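Local structure of capsular polysaccharide biosynthesis protein (Vibrio cholerae, 1XPJ) at residues Thr11-Asn16 / Thr70-Lys75. The protein is of unknown function but is probably a haloacid dehalogenase-like hydrolase, perhaps with a part in capsular polysaccharide biosynthesis. Numbering follows the deposited sequence. Where two conformers were deposited one is given.
Sequences TLTQAN and TEWLDK
In the loop that follows strand 3-6, just past a sequence resembling the DxDx(T/V) signature of haloacid dehalogenase-like hydrolases, Leu-12 and Thr-13 meet Trp-72 of helix 66-75. The indole supplies most of the helix side of this buried contact. Its CG stands anti to the backbone N (chi1 -171°), which carries the six-membered ring away from the helix and up to the loop. There Trp-72 CH2 lies 3.4 Å from the carbonyl O of Leu-12, which sits at the ring edge, near the indole plane. An aromatic C-H thus faces a carbonyl oxygen, a mildly favourable polar approach. Thr-13 CG2 comes to the same corner obliquely, 3.9 Å from Trp-72 CH2.

The two branches of Thr-13 divide the work. With the methyl anti to the carbonyl carbon and turned to the tryptophan, OG1 serves the loop itself: it accepts a long, bent bond from Ala-15 N (3.3 Å, 140° at the hydrogen), closing an ST turn, and is also hydrogen-bonded to Gly-10 N. A threonine suits this place because it offers an apolar and a polar branch on one carbon. Leu-12 adds looser packing, its CB 4.4 Å from Trp-72 CZ3 and, in one of its two conformers, its CD2 at 4.5 Å from Leu-73 CD2, a contact that is therefore less certain. Its side chain also packs on Val-6, Val-29 and Leu-33, while Leu-73 also touches Ile-83 of strand 82-85, so the leucines join the loop and helix to the surrounding apolar core.

The pyrrole nitrogen is satisfied separately, through a hydrogen bond from Trp-72 NE1 to Val-23 O. Tryptophan therefore combines a broad apolar surface with one directional anchor. No hydrogen bond links the two segments, and their cohesion rests on van der Waals packing and the weak C-H to carbonyl approach.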
loop_
_atom_site.group_PDB
_atom_site.type_symbol
_atom_site.label_atom_id
_atom_site.label_comp_id
_atom_site.label_asym_id
_atom_site.label_seq_id
_atom_site.Cartn_x
_atom_site.Cartn_y
_atom_site.Cartn_z
ATOM N N THR A 11 12.897 -18.698 2.524
ATOM C CA THR A 11 12.962 -18.623 3.982
ATOM C C THR A 11 12.111 -19.723 4.568
ATOM O O THR A 11 12.589 -20.510 5.379
ATOM C CB THR A 11 12.453 -17.247 4.478
ATOM O OG1 THR A 11 13.435 -16.258 4.176
ATOM C CG2 THR A 11 12.363 -17.190 6.012
ATOM N N LEU A 12 10.845 -19.773 4.157
ATOM C CA LEU A 12 9.962 -20.856 4.566
ATOM C C LEU A 12 9.961 -22.003 3.543
ATOM O O LEU A 12 9.489 -23.097 3.847
ATOM C CB LEU A 12 8.550 -20.323 4.806
ATOM C CG LEU A 12 8.165 -19.853 6.213
ATOM C CD1 LEU A 12 9.367 -19.518 7.078
ATOM C CD2 LEU A 12 7.207 -18.669 6.156
ATOM N N THR A 13 10.509 -21.747 2.346
ATOM C CA THR A 13 10.557 -22.735 1.263
ATOM C C THR A 13 11.992 -23.013 0.796
ATOM O O THR A 13 12.878 -22.160 0.938
ATOM C CB THR A 13 9.650 -22.332 0.031
ATOM O OG1 THR A 13 10.382 -21.490 -0.870
ATOM C CG2 THR A 13 8.436 -21.475 0.434
ATOM N N GLN A 14 12.201 -24.205 0.237
ATOM C CA GLN A 14 13.491 -24.599 -0.306
ATOM C C GLN A 14 13.675 -24.098 -1.731
ATOM O O GLN A 14 14.717 -24.345 -2.358
ATOM C CB GLN A 14 13.633 -26.123 -0.275
ATOM C CG GLN A 14 13.667 -26.703 1.129
ATOM C CD GLN A 14 13.842 -28.206 1.160
ATOM O OE1 GLN A 14 14.336 -28.807 0.208
ATOM N NE2 GLN A 14 13.440 -28.818 2.263
ATOM N N ALA A 15 12.646 -23.427 -2.251
ATOM C CA ALA A 15 12.668 -22.877 -3.606
ATOM C C ALA A 15 13.142 -23.870 -4.668
ATOM O O ALA A 15 13.882 -23.503 -5.562
ATOM C CB ALA A 15 13.524 -21.597 -3.653
ATOM N N ASN A 16 12.712 -25.120 -4.565
ATOM C CA ASN A 16 13.159 -26.174 -5.481
ATOM C C ASN A 16 12.369 -26.221 -6.792
ATOM O O ASN A 16 12.795 -26.870 -7.752
ATOM C CB ASN A 16 13.086 -27.547 -4.791
ATOM C CG ASN A 16 11.693 -27.849 -4.245
ATOM O OD1 ASN A 16 11.145 -27.081 -3.442
ATOM N ND2 ASN A 16 11.110 -28.957 -4.693
ATOM N N THR A 70 -1.849 -19.067 1.172
ATOM C CA THR A 70 -2.556 -19.478 2.380
ATOM C C THR A 70 -2.729 -20.986 2.411
ATOM O O THR A 70 -2.418 -21.629 3.407
ATOM C CB THR A 70 -3.909 -18.743 2.511
ATOM O OG1 THR A 70 -4.863 -19.300 1.603
ATOM C CG2 THR A 70 -3.776 -17.281 2.086
ATOM N N GLU A 71 -3.204 -21.541 1.303
ATOM C CA GLU A 71 -3.316 -22.988 1.144
ATOM C C GLU A 71 -2.008 -23.697 1.534
ATOM O O GLU A 71 -2.018 -24.621 2.260
ATOM C CB GLU A 71 -3.726 -23.329 -0.302
ATOM C CG GLU A 71 -3.904 -24.831 -0.522
ATOM C CD GLU A 71 -4.086 -25.187 -1.986
ATOM O OE1 GLU A 71 -3.087 -25.141 -2.741
ATOM O OE2 GLU A 71 -5.230 -25.517 -2.369
ATOM N N TRP A 72 -0.874 -23.206 1.025
ATOM C CA TRP A 72 0.426 -23.794 1.313
ATOM C C TRP A 72 0.816 -23.663 2.787
ATOM O O TRP A 72 1.283 -24.627 3.405
ATOM C CB TRP A 72 1.501 -23.188 0.411
ATOM C CG TRP A 72 2.819 -23.881 0.485
ATOM C CD1 TRP A 72 3.262 -24.901 -0.323
ATOM C CD2 TRP A 72 3.878 -23.625 1.421
ATOM N NE1 TRP A 72 4.533 -25.279 0.043
ATOM C CE2 TRP A 72 4.938 -24.516 1.112
ATOM C CE3 TRP A 72 4.054 -22.715 2.484
ATOM C CZ2 TRP A 72 6.153 -24.524 1.829
ATOM C CZ3 TRP A 72 5.260 -22.725 3.194
ATOM C CH2 TRP A 72 6.293 -23.626 2.862
ATOM N N LEU A 73 0.613 -22.475 3.345
ATOM C CA LEU A 73 0.875 -22.240 4.759
ATOM C C LEU A 73 0.058 -23.198 5.626
ATOM O O LEU A 73 0.623 -23.862 6.502
ATOM C CB LEU A 73 0.644 -20.757 5.142
ATOM C CG LEU A 73 1.617 -19.730 4.527
ATOM C CD1 LEU A 73 1.033 -18.342 4.555
ATOM C CD2 LEU A 73 2.955 -19.715 5.237
ATOM N N ASP A 74 -1.247 -23.300 5.354
ATOM C CA ASP A 74 -2.128 -24.256 6.061
ATOM C C ASP A 74 -1.700 -25.721 5.953
ATOM O O ASP A 74 -1.689 -26.456 6.953
ATOM C CB ASP A 74 -3.579 -24.124 5.586
ATOM C CG ASP A 74 -4.185 -22.768 5.920
ATOM O OD1 ASP A 74 -3.633 -22.065 6.793
ATOM O OD2 ASP A 74 -5.211 -22.322 5.362
ATOM N N LYS A 75 -1.371 -26.141 4.731
ATOM C CA LYS A 75 -0.917 -27.501 4.444
ATOM C C LYS A 75 0.275 -27.876 5.328
ATOM O O LYS A 75 0.343 -28.985 5.862
ATOM C CB LYS A 75 -0.542 -27.612 2.961
ATOM C CG LYS A 75 -0.643 -29.025 2.405
ATOM C CD LYS A 75 0.712 -29.539 1.948
ATOM C CE LYS A 75 0.697 -29.914 0.466
ATOM N NZ LYS A 75 0.989 -31.359 0.257
#